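Local atomic coordinates of thymidylate synthase thyX (Helicobacter pylori, PDB entry 3N3Y), a protein that probably catalyses the reductive methylation of dUMP to dTMP, taking the methyl group from methylenetetrahydrofolate and reducing equivalents from NADPH through bound FAD. Residues R74-E79 with K189-L194; K42-I47 with H206-E211; E104-L109 with L114-E119; R141-L144 with N148-N151. All blocks are in the same frame, centred on the assembly; numbering follows the deposited sequence.

Interaction 1: residues R74-E79 with K189-L194; sequences RGALQE and KEMQDL. With UMP (2'-deoxyuridine 5'-monophosphate), chain H; UMP (2'-deoxyuridine 5'-monophosphate), chain G.
M191 lays its thioether against A76, with SD 3.8 Å from A76 CB, where two helices cross beside the dUMP site that ThyX subunits share. The short axes pass 9.9 Å apart at -73°, and helix 74-80 leads directly into the ThyX signature RHR(X)7S, which begins at R82. A bend at chi2 (-57°) sets M191 SD against the A76 methyl. One methylene of the same chain meets the neighbouring carboxylate, M191 CG lying 3.1 Å from E79 OE1. On its other flank A76 CB abuts the E190 carboxylate, 3.4 Å from OE1; this group is hydrogen-bonded to Y156 of the second subunit and to S73, so its polar end is satisfied beside the methyl.

The extended E79 side chain carries its carboxylate to the uracil of one dUMP (chain H), with CD 3.3 Å from N3 of that ligand. R182, the predicted activator of N3, forms a long, weak ion pair with E79 OE1, and R82 and R182 hydrogen-bond the nucleotide. M191 thus belongs to the second shell, packing against a residue of the pocket.

R74, on the opposite flank of helix 74-80, serves a different dUMP (chain G). Its NE is paired with E160 of the second subunit, which should restrain the rotation of the guanidinium. The phosphate lies at the edge of that group, in its plane: NH1 donates to OP1 at 2.6 Å (138° at the hydrogen), and NH2 reaches the same oxygen weakly at 3.1 Å.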
# COMPACT_ATOMS: atom_id res chain seq x y z
N ARG A 74 8.90 -21.54 -8.82
CA ARG A 74 8.15 -21.22 -7.61
C ARG A 74 9.06 -20.54 -6.59
O ARG A 74 8.62 -19.66 -5.84
CB ARG A 74 7.55 -22.47 -6.97
CG ARG A 74 6.65 -23.29 -7.87
CD ARG A 74 5.19 -22.95 -7.70
NE ARG A 74 4.71 -23.26 -6.35
CZ ARG A 74 3.50 -22.92 -5.90
NH1 ARG A 74 2.66 -22.26 -6.70
NH2 ARG A 74 3.14 -23.22 -4.66
N GLY A 75 10.32 -20.98 -6.55
CA GLY A 75 11.31 -20.38 -5.67
C GLY A 75 11.46 -18.90 -5.94
O GLY A 75 11.53 -18.09 -5.01
N ALA A 76 11.50 -18.53 -7.22
CA ALA A 76 11.62 -17.11 -7.60
C ALA A 76 10.30 -16.36 -7.37
O ALA A 76 10.30 -15.17 -7.06
CB ALA A 76 12.07 -16.96 -9.05
N LEU A 77 9.19 -17.07 -7.53
CA LEU A 77 7.88 -16.51 -7.19
C LEU A 77 7.84 -16.08 -5.72
O LEU A 77 7.26 -15.06 -5.39
CB LEU A 77 6.78 -17.53 -7.47
CG LEU A 77 5.37 -17.10 -7.07
CD1 LEU A 77 4.94 -15.91 -7.95
CD2 LEU A 77 4.37 -18.25 -7.18
N GLN A 78 8.45 -16.87 -4.84
CA GLN A 78 8.51 -16.53 -3.41
C GLN A 78 9.09 -15.14 -3.22
O GLN A 78 8.60 -14.36 -2.41
CB GLN A 78 9.39 -17.53 -2.62
CG GLN A 78 8.84 -18.93 -2.41
CD GLN A 78 7.96 -19.02 -1.16
OE1 GLN A 78 7.50 -18.01 -0.62
NE2 GLN A 78 7.74 -20.24 -0.70
N GLU A 79 10.14 -14.83 -3.98
CA GLU A 79 10.80 -13.53 -3.87
C GLU A 79 10.05 -12.41 -4.60
O GLU A 79 9.94 -11.29 -4.09
CB GLU A 79 12.24 -13.62 -4.38
CG GLU A 79 13.05 -14.70 -3.68
CD GLU A 79 14.52 -14.69 -4.08
OE1 GLU A 79 14.90 -13.82 -4.89
OE2 GLU A 79 15.30 -15.53 -3.57
N LYS A 189 20.35 -15.35 -8.82
CA LYS A 189 20.59 -15.35 -10.25
C LYS A 189 19.30 -15.31 -11.08
O LYS A 189 19.22 -14.61 -12.08
CB LYS A 189 21.43 -16.57 -10.63
CG LYS A 189 21.61 -16.79 -12.12
CD LYS A 189 22.17 -15.57 -12.83
CE LYS A 189 22.72 -15.94 -14.21
NZ LYS A 189 22.03 -17.14 -14.80
N GLU A 190 18.29 -16.07 -10.67
CA GLU A 190 17.06 -16.13 -11.45
C GLU A 190 16.32 -14.80 -11.43
O GLU A 190 15.67 -14.42 -12.40
CB GLU A 190 16.14 -17.26 -10.98
CG GLU A 190 14.98 -17.55 -11.95
CD GLU A 190 14.01 -18.64 -11.44
OE1 GLU A 190 14.27 -19.26 -10.38
OE2 GLU A 190 12.97 -18.86 -12.11
N MET A 191 16.42 -14.10 -10.30
CA MET A 191 15.81 -12.79 -10.16
C MET A 191 16.56 -11.71 -10.96
O MET A 191 15.95 -10.75 -11.43
CB MET A 191 15.70 -12.41 -8.67
CG MET A 191 14.75 -13.32 -7.90
SD MET A 191 13.06 -13.35 -8.58
CE MET A 191 12.48 -11.72 -8.09
N GLN A 192 17.87 -11.88 -11.12
CA GLN A 192 18.63 -10.97 -11.98
C GLN A 192 18.20 -11.17 -13.43
O GLN A 192 18.01 -10.21 -14.17
CB GLN A 192 20.13 -11.16 -11.83
CG GLN A 192 20.64 -11.10 -10.39
CD GLN A 192 22.15 -11.20 -10.33
OE1 GLN A 192 22.84 -10.94 -11.31
NE2 GLN A 192 22.68 -11.56 -9.16
N ASP A 193 18.01 -12.42 -13.83
CA ASP A 193 17.51 -12.69 -15.16
C ASP A 193 16.08 -12.17 -15.36
O ASP A 193 15.74 -11.70 -16.45
CB ASP A 193 17.55 -14.19 -15.47
CG ASP A 193 18.97 -14.76 -15.44
OD1 ASP A 193 19.94 -13.97 -15.38
OD2 ASP A 193 19.11 -16.01 -15.49
N LEU A 194 15.25 -12.26 -14.33
CA LEU A 194 13.89 -11.75 -14.43
C LEU A 194 13.92 -10.23 -14.60
O LEU A 194 13.17 -9.68 -15.40
CB LEU A 194 13.03 -12.13 -13.22
CG LEU A 194 11.65 -11.47 -13.20
CD1 LEU A 194 10.85 -11.75 -14.47
CD2 LEU A 194 10.89 -11.94 -12.00
N1 UMP H . 13.68 -13.16 0.08
C2 UMP H . 13.66 -12.42 -1.08
N3 UMP H . 14.81 -12.30 -1.83
C4 UMP H . 15.97 -12.93 -1.43
C5 UMP H . 15.98 -13.68 -0.25
C6 UMP H . 14.82 -13.80 0.50
O2 UMP H . 12.62 -11.87 -1.43
O4 UMP H . 16.98 -12.82 -2.11
C1' UMP H . 12.42 -13.28 0.84
C2' UMP H . 11.50 -14.23 0.07
C3' UMP H . 11.00 -15.22 1.11
C4' UMP H . 12.05 -15.13 2.21
O3' UMP H . 9.75 -14.82 1.61
O4' UMP H . 12.69 -13.87 2.09
C5' UMP H . 13.07 -16.25 2.09
O5' UMP H . 13.46 -16.39 0.73
P UMP H . 14.61 -17.44 0.27
OP1 UMP H . 14.21 -18.79 0.78
OP2 UMP H . 15.97 -17.03 0.80
OP3 UMP H . 14.70 -17.41 -1.22
N1 UMP G . -2.77 -18.44 -3.86
C2 UMP G . -3.12 -18.15 -2.56
N3 UMP G . -4.06 -18.94 -1.92
C4 UMP G . -4.63 -20.02 -2.59
C5 UMP G . -4.28 -20.30 -3.91
C6 UMP G . -3.34 -19.50 -4.53
O2 UMP G . -2.59 -17.20 -1.97
O4 UMP G . -5.45 -20.71 -2.01
C1' UMP G . -1.76 -17.61 -4.51
C2' UMP G . -0.41 -17.99 -3.90
C3' UMP G . 0.51 -18.08 -5.10
C4' UMP G . -0.41 -18.41 -6.26
O3' UMP G . 1.11 -16.83 -5.32
O4' UMP G . -1.68 -17.90 -5.89
C5' UMP G . -0.53 -19.92 -6.51
O5' UMP G . -0.62 -20.57 -5.26
P UMP G . -0.86 -22.15 -5.06
OP1 UMP G . 0.30 -22.83 -5.71
OP2 UMP G . -2.20 -22.57 -5.62
OP3 UMP G . -0.89 -22.45 -3.59

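Interaction 2: residues K42-I47 with H206-E211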
# COMPACT_ATOMS: atom_id res chain seq x y z
N LYS A 42 11.44 17.36 -25.30
CA LYS A 42 11.45 18.13 -24.06
C LYS A 42 10.45 17.58 -23.04
O LYS A 42 10.68 17.65 -21.84
CB LYS A 42 11.17 19.62 -24.31
CG LYS A 42 12.24 20.31 -25.14
CD LYS A 42 12.23 21.81 -24.93
CE LYS A 42 12.65 22.18 -23.51
NZ LYS A 42 14.05 21.77 -23.19
N ASP A 43 9.34 17.04 -23.53
CA ASP A 43 8.39 16.37 -22.64
C ASP A 43 8.99 15.06 -22.10
O ASP A 43 8.86 14.78 -20.90
CB ASP A 43 7.04 16.14 -23.32
CG ASP A 43 6.18 17.41 -23.38
OD1 ASP A 43 6.51 18.40 -22.68
OD2 ASP A 43 5.16 17.43 -24.11
N LYS A 44 9.64 14.28 -22.97
CA LYS A 44 10.29 13.04 -22.54
C LYS A 44 11.39 13.36 -21.54
O LYS A 44 11.56 12.65 -20.55
CB LYS A 44 10.93 12.29 -23.72
CG LYS A 44 9.97 11.52 -24.62
CD LYS A 44 10.75 10.80 -25.71
CE LYS A 44 11.78 11.74 -26.35
NZ LYS A 44 12.59 11.11 -27.44
N GLU A 45 12.13 14.42 -21.81
CA GLU A 45 13.22 14.81 -20.94
C GLU A 45 12.70 15.12 -19.55
O GLU A 45 13.34 14.79 -18.55
CB GLU A 45 13.94 16.02 -21.51
CG GLU A 45 14.70 16.83 -20.48
CD GLU A 45 15.84 16.06 -19.84
OE1 GLU A 45 15.99 14.84 -20.13
OE2 GLU A 45 16.60 16.67 -19.05
N LEU A 46 11.53 15.75 -19.49
CA LEU A 46 10.93 16.17 -18.23
C LEU A 46 10.58 14.99 -17.31
O LEU A 46 10.80 15.05 -16.09
CB LEU A 46 9.69 17.03 -18.49
CG LEU A 46 8.84 17.41 -17.27
CD1 LEU A 46 9.51 18.48 -16.42
CD2 LEU A 46 7.46 17.86 -17.71
N ILE A 47 10.03 13.93 -17.89
CA ILE A 47 9.65 12.75 -17.12
C ILE A 47 10.87 12.19 -16.41
O ILE A 47 10.82 11.83 -15.24
CB ILE A 47 9.02 11.68 -18.02
CG1 ILE A 47 7.77 12.23 -18.70
CG2 ILE A 47 8.70 10.44 -17.20
CD1 ILE A 47 7.14 11.29 -19.71
N HIS A 206 10.07 3.76 -23.62
CA HIS A 206 10.06 3.93 -22.16
C HIS A 206 11.37 3.50 -21.49
O HIS A 206 11.62 3.82 -20.32
CB HIS A 206 8.93 3.13 -21.51
CG HIS A 206 7.55 3.66 -21.77
ND1 HIS A 206 7.08 3.95 -23.03
CD2 HIS A 206 6.51 3.86 -20.93
CE1 HIS A 206 5.82 4.34 -22.96
NE2 HIS A 206 5.45 4.30 -21.69
N GLN A 207 12.21 2.76 -22.20
CA GLN A 207 13.35 2.13 -21.54
C GLN A 207 14.36 3.10 -20.92
O GLN A 207 15.09 2.72 -20.01
CB GLN A 207 14.04 1.11 -22.45
CG GLN A 207 13.36 -0.25 -22.47
CD GLN A 207 14.11 -1.25 -23.32
OE1 GLN A 207 15.26 -1.02 -23.69
NE2 GLN A 207 13.47 -2.37 -23.64
N TYR A 208 14.36 4.36 -21.36
CA TYR A 208 15.32 5.32 -20.80
C TYR A 208 15.04 5.69 -19.35
O TYR A 208 15.93 6.16 -18.64
CB TYR A 208 15.36 6.59 -21.64
CG TYR A 208 14.12 7.44 -21.52
CD1 TYR A 208 12.92 7.01 -22.08
CD2 TYR A 208 14.16 8.67 -20.87
CE1 TYR A 208 11.79 7.78 -21.98
CE2 TYR A 208 13.02 9.45 -20.77
CZ TYR A 208 11.84 9.00 -21.33
OH TYR A 208 10.70 9.75 -21.24
N LEU A 209 13.81 5.48 -18.90
CA LEU A 209 13.44 5.82 -17.52
C LEU A 209 14.05 4.83 -16.55
O LEU A 209 14.26 5.14 -15.38
CB LEU A 209 11.92 5.82 -17.34
CG LEU A 209 11.16 6.79 -18.24
CD1 LEU A 209 9.67 6.58 -18.08
CD2 LEU A 209 11.54 8.22 -17.92
N PHE A 210 14.32 3.62 -17.05
CA PHE A 210 14.73 2.51 -16.21
C PHE A 210 16.17 2.12 -16.44
O PHE A 210 16.75 1.41 -15.63
CB PHE A 210 13.83 1.31 -16.45
CG PHE A 210 12.38 1.60 -16.25
CD1 PHE A 210 11.84 1.60 -14.97
CD2 PHE A 210 11.55 1.90 -17.33
CE1 PHE A 210 10.49 1.89 -14.76
CE2 PHE A 210 10.20 2.18 -17.13
CZ PHE A 210 9.67 2.18 -15.84
N GLU A 211 16.74 2.58 -17.55
CA GLU A 211 18.05 2.10 -18.00
C GLU A 211 19.10 2.02 -16.87
O GLU A 211 19.90 1.08 -16.82
CB GLU A 211 18.57 2.95 -19.16
CG GLU A 211 18.63 4.44 -18.85
CD GLU A 211 18.88 5.30 -20.09
OE1 GLU A 211 18.30 6.42 -20.17
OE2 GLU A 211 19.65 4.85 -20.98
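A single hydrogen bond joins the C-terminal segment to helix 41-51: Y208 OH donates to the backbone oxygen K44 O over 3.1 Å. The hydroxyl approaches from the flank of the carbonyl, with a C=O...donor angle of 109° and a tilt of 28° from the carbonyl plane. I47 N also makes a weak bond to this oxygen within the helix, so the phenol reaches a carbonyl already engaged there. The approach depends on an uncommon torsion, since Y208 CG sits between the backbone N and the carbonyl carbon (chi1 71°), and this swings the ring out across the gap to the helix.

Van der Waals contacts from K44 and I47 accompany the bond. K44 CB lies 3.6 Å from Y208 OH, the two side chains crossing at a slant, while the aliphatic chain of I47 passes at about a right angle to the tyrosine. Here the chain beyond helix 189-201 folds back onto the N-terminal part of the ThyX fold, and I47 is held between this returning segment and helix 20-30, where it touches A22 and S23.

The apolar part of the contact is a branched pair: I47 CG2 meets L209 CD2 at 3.7 Å. The same L209 methyl also lies over one face of the Y208 ring, 3.4 Å above its plane and displaced toward the rim, and so packs against both the helix residue and the tyrosine. Beyond them the segment is anchored by F210 against helix 172-182 and by H206, whose ring meets Y16 of a dUMP pocket edge-to-face.

Interaction 3: residues E104-L109 with L114-E119; sequences ESFLPL and LERARE
R116 leaves its helix with CG beside the backbone N and turns at chi3 (56°), which brings the guanidinium to the backbone of E104 and S105 and onto F106. Two consecutive carbonyls are gripped there. NH2 donates to E104 O at 2.7 Å, almost perfectly straight (178°), and NH1 donates to S105 O at 2.8 Å. Both oxygens lie close to the guanidinium plane, although each donor stands well above the plane of the carbonyl it reaches. Held flat in this way, the group runs nearly parallel to the F106 ring, the planes 10° apart, and CE1 of F106 lies over one guanidinium face toward its rim, 3.7 Å from NH2.

Apolar packing continues from F106 CD1 to A117 CB at 3.9 Å, and more loosely from L109 CD2 to L114 CD1. Behind the loop, E138 of helix 127-145 accepts from F106 N. S105 OG accepts from L107 N at 3.0 Å, an ST turn. The whole is a loop folded back upon the helix that follows it, away from the dUMP and FAD sites, with an arginine bridging successive peptide carbonyls.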
# COMPACT_ATOMS: atom_id res chain seq x y z
N GLU A 104 4.19 -39.13 -19.30
CA GLU A 104 4.96 -40.36 -19.08
C GLU A 104 6.07 -40.14 -18.07
O GLU A 104 6.53 -39.02 -17.90
CB GLU A 104 5.60 -40.87 -20.39
CG GLU A 104 4.66 -41.00 -21.57
CD GLU A 104 3.33 -41.61 -21.18
OE1 GLU A 104 3.33 -42.62 -20.43
OE2 GLU A 104 2.28 -41.08 -21.62
N SER A 105 6.50 -41.23 -17.44
CA SER A 105 7.57 -41.19 -16.45
C SER A 105 8.79 -40.45 -16.96
O SER A 105 9.07 -40.46 -18.15
CB SER A 105 7.97 -42.61 -16.03
OG SER A 105 9.15 -42.58 -15.24
N PHE A 106 9.51 -39.79 -16.05
CA PHE A 106 10.76 -39.11 -16.40
C PHE A 106 11.99 -39.96 -16.05
O PHE A 106 13.13 -39.53 -16.24
CB PHE A 106 10.84 -37.74 -15.72
CG PHE A 106 9.71 -36.81 -16.08
CD1 PHE A 106 9.73 -36.10 -17.27
CD2 PHE A 106 8.62 -36.66 -15.23
CE1 PHE A 106 8.69 -35.25 -17.61
CE2 PHE A 106 7.57 -35.81 -15.57
CZ PHE A 106 7.61 -35.11 -16.76
N LEU A 107 11.75 -41.16 -15.51
CA LEU A 107 12.82 -42.12 -15.23
C LEU A 107 12.85 -43.19 -16.32
O LEU A 107 11.81 -43.59 -16.83
CB LEU A 107 12.62 -42.77 -13.86
CG LEU A 107 12.50 -41.80 -12.69
CD1 LEU A 107 12.27 -42.55 -11.37
CD2 LEU A 107 13.73 -40.91 -12.60
N PRO A 108 14.06 -43.65 -16.69
CA PRO A 108 15.30 -43.26 -16.04
C PRO A 108 15.78 -41.91 -16.54
O PRO A 108 15.39 -41.46 -17.62
CB PRO A 108 16.28 -44.35 -16.48
CG PRO A 108 15.80 -44.69 -17.86
CD PRO A 108 14.30 -44.55 -17.83
N LEU A 109 16.61 -41.25 -15.74
CA LEU A 109 17.23 -40.01 -16.15
C LEU A 109 18.05 -40.31 -17.38
O LEU A 109 18.76 -41.32 -17.44
CB LEU A 109 18.14 -39.47 -15.05
CG LEU A 109 17.45 -39.16 -13.71
CD1 LEU A 109 18.39 -38.43 -12.77
CD2 LEU A 109 16.18 -38.35 -13.94
N LEU A 114 15.44 -35.73 -19.47
CA LEU A 114 15.89 -34.48 -18.87
C LEU A 114 15.34 -33.31 -19.68
O LEU A 114 14.94 -32.30 -19.11
CB LEU A 114 17.41 -34.43 -18.82
CG LEU A 114 18.20 -34.28 -17.51
CD1 LEU A 114 17.54 -34.92 -16.30
CD2 LEU A 114 19.63 -34.83 -17.68
N GLU A 115 15.30 -33.45 -21.00
CA GLU A 115 14.74 -32.39 -21.82
C GLU A 115 13.24 -32.30 -21.58
O GLU A 115 12.71 -31.21 -21.40
CB GLU A 115 15.02 -32.62 -23.31
CG GLU A 115 14.41 -31.54 -24.24
CD GLU A 115 15.02 -30.14 -24.03
OE1 GLU A 115 16.21 -30.04 -23.63
OE2 GLU A 115 14.31 -29.13 -24.27
N ARG A 116 12.57 -33.44 -21.55
CA ARG A 116 11.13 -33.47 -21.28
C ARG A 116 10.75 -32.77 -19.96
O ARG A 116 9.75 -32.07 -19.89
CB ARG A 116 10.62 -34.91 -21.25
CG ARG A 116 10.47 -35.58 -22.61
CD ARG A 116 9.87 -36.97 -22.44
NE ARG A 116 8.60 -36.91 -21.74
CZ ARG A 116 8.29 -37.65 -20.67
NH1 ARG A 116 9.16 -38.51 -20.17
NH2 ARG A 116 7.10 -37.53 -20.10
N ALA A 117 11.55 -32.98 -18.93
CA ALA A 117 11.27 -32.44 -17.61
C ALA A 117 11.40 -30.92 -17.56
O ALA A 117 10.83 -30.28 -16.69
CB ALA A 117 12.18 -33.08 -16.58
N ARG A 118 12.15 -30.36 -18.50
CA ARG A 118 12.35 -28.91 -18.52
C ARG A 118 11.09 -28.17 -18.87
O ARG A 118 11.03 -26.96 -18.72
CB ARG A 118 13.45 -28.51 -19.49
CG ARG A 118 14.84 -28.72 -18.94
CD ARG A 118 15.86 -28.05 -19.85
NE ARG A 118 16.24 -26.73 -19.36
CZ ARG A 118 17.35 -26.08 -19.73
NH1 ARG A 118 18.17 -26.64 -20.60
NH2 ARG A 118 17.63 -24.89 -19.23
N GLU A 119 10.08 -28.88 -19.34
CA GLU A 119 8.78 -28.24 -19.54
C GLU A 119 8.17 -27.84 -18.20
O GLU A 119 7.38 -26.91 -18.14
CB GLU A 119 7.81 -29.16 -20.28
CG GLU A 119 6.45 -28.51 -20.54
CD GLU A 119 5.33 -29.50 -20.86
OE1 GLU A 119 5.61 -30.69 -21.17
OE2 GLU A 119 4.14 -29.09 -20.81

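Interaction 4: residues R141-L144 with N148-N151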
# COMPACT_ATOMS: atom_id res chain seq x y z
N ARG A 141 4.68 -36.71 -9.84
CA ARG A 141 3.89 -37.31 -10.91
C ARG A 141 3.22 -38.59 -10.42
O ARG A 141 2.03 -38.79 -10.63
CB ARG A 141 4.73 -37.60 -12.15
CG ARG A 141 3.89 -38.08 -13.32
CD ARG A 141 4.70 -38.80 -14.37
NE ARG A 141 5.31 -40.04 -13.88
CZ ARG A 141 4.71 -41.23 -13.85
NH1 ARG A 141 3.46 -41.36 -14.27
NH2 ARG A 141 5.37 -42.29 -13.40
N VAL A 142 3.99 -39.45 -9.76
CA VAL A 142 3.44 -40.67 -9.18
C VAL A 142 2.30 -40.42 -8.18
O VAL A 142 1.27 -41.09 -8.24
CB VAL A 142 4.56 -41.54 -8.58
CG1 VAL A 142 3.99 -42.68 -7.74
CG2 VAL A 142 5.47 -42.09 -9.69
N LEU A 143 2.46 -39.46 -7.27
CA LEU A 143 1.42 -39.17 -6.29
C LEU A 143 0.10 -38.85 -6.97
O LEU A 143 -0.96 -39.33 -6.56
CB LEU A 143 1.81 -37.99 -5.40
CG LEU A 143 2.99 -38.21 -4.46
CD1 LEU A 143 3.40 -36.88 -3.81
CD2 LEU A 143 2.67 -39.27 -3.41
N LEU A 144 0.19 -38.03 -8.01
CA LEU A 144 -0.98 -37.57 -8.74
C LEU A 144 -1.59 -38.61 -9.67
O LEU A 144 -2.80 -38.61 -9.91
CB LEU A 144 -0.60 -36.35 -9.59
CG LEU A 144 -0.17 -35.10 -8.84
CD1 LEU A 144 0.50 -34.13 -9.78
CD2 LEU A 144 -1.37 -34.47 -8.16
N ASN A 148 -3.65 -41.09 -7.32
CA ASN A 148 -4.71 -40.11 -7.44
C ASN A 148 -4.94 -39.26 -6.19
O ASN A 148 -6.08 -39.04 -5.78
CB ASN A 148 -6.02 -40.80 -7.83
CG ASN A 148 -6.10 -41.10 -9.30
OD1 ASN A 148 -5.71 -42.18 -9.76
ND2 ASN A 148 -6.59 -40.13 -10.07
N ILE A 149 -3.85 -38.79 -5.58
CA ILE A 149 -3.97 -37.94 -4.40
C ILE A 149 -4.36 -36.51 -4.82
O ILE A 149 -3.97 -36.04 -5.88
CB ILE A 149 -2.69 -37.99 -3.54
CG1 ILE A 149 -2.48 -39.44 -3.07
CG2 ILE A 149 -2.76 -37.03 -2.34
CD1 ILE A 149 -1.05 -39.78 -2.81
N LYS A 150 -5.18 -35.86 -4.00
CA LYS A 150 -5.64 -34.50 -4.27
C LYS A 150 -4.48 -33.51 -4.41
O LYS A 150 -3.45 -33.65 -3.73
CB LYS A 150 -6.56 -34.04 -3.15
CG LYS A 150 -7.88 -34.78 -3.07
CD LYS A 150 -8.98 -33.78 -2.71
CE LYS A 150 -10.37 -34.32 -2.99
NZ LYS A 150 -11.36 -33.20 -3.00
N ASN A 151 -4.65 -32.52 -5.28
CA ASN A 151 -3.68 -31.44 -5.45
C ASN A 151 -3.24 -30.77 -4.15
O ASN A 151 -2.04 -30.58 -3.94
CB ASN A 151 -4.24 -30.37 -6.37
CG ASN A 151 -4.39 -30.85 -7.80
OD1 ASN A 151 -3.88 -31.92 -8.18
ND2 ASN A 151 -5.09 -30.06 -8.62
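The one hydrogen bond between the two segments is made by the backbone, from I149 N to L143 O at 3.1 Å. It is nearly straight at the hydrogen (174°), and its donor is tilted 26° from the carbonyl plane. The bond runs from residue i+6 back to i and lies at the C-terminal end of helix 127-145: N148 is the first residue with non-helical backbone angles, and its positive phi (49°) turns the chain so that the next amide faces the helix end. N148 N also comes near L143 O, but its angle is too poor for a bond. A weaker polar contact lies alongside, N148 CA directing its hydrogen to L144 O with the heavy atoms 3.5 Å apart.

Apolar contacts flank the turn. L143 CD2 touches I149 CD1 at 3.8 Å, the two chains slanting across each other. On the other side, L144 CD2 lies 3.6 Å from N151 OD1, the leucine and asparagine chains crossing at about a right angle, and the same methyl also meets the I149 carbonyl. The amide of N151 is oriented from elsewhere, since ND2 donates to the backbone oxygen of R94, a dUMP-binding residue. K150 then occupies the N-cap position of helix 151-154, while M132 and N126 of the second subunit pack against L143 and I149.

One helix therefore ends and the next begins within a few residues. L143 O, near the helix end, receives I149 N from beyond the turn, which ties the departing chain to the last turn of the helix, and the I149 side chain packs along that oxygen, beside its methyl contact with L143.

From the N terminus, residues 42-47 open the widest loop, which interaction 2 closes only at 206-211, near the C terminus. Within it, interaction 1 runs from 74-79 to 189-194, and inside that lie the two short loops of interactions 3 and 4, one after the other; the contacts nest and none cross. Interaction 2 joins the C-terminal segment to helix 41-51, interaction 1 joins two helices near the centre of the chain, interaction 3 folds a loop onto helix 111-117, and interaction 4 turns the chain from helix 127-145 toward helix 151-154. These last two touch, S105 CA lying 3.6 Å from R141 NE, whereas the centres of interactions 2 and 4 stand about 50 Å apart.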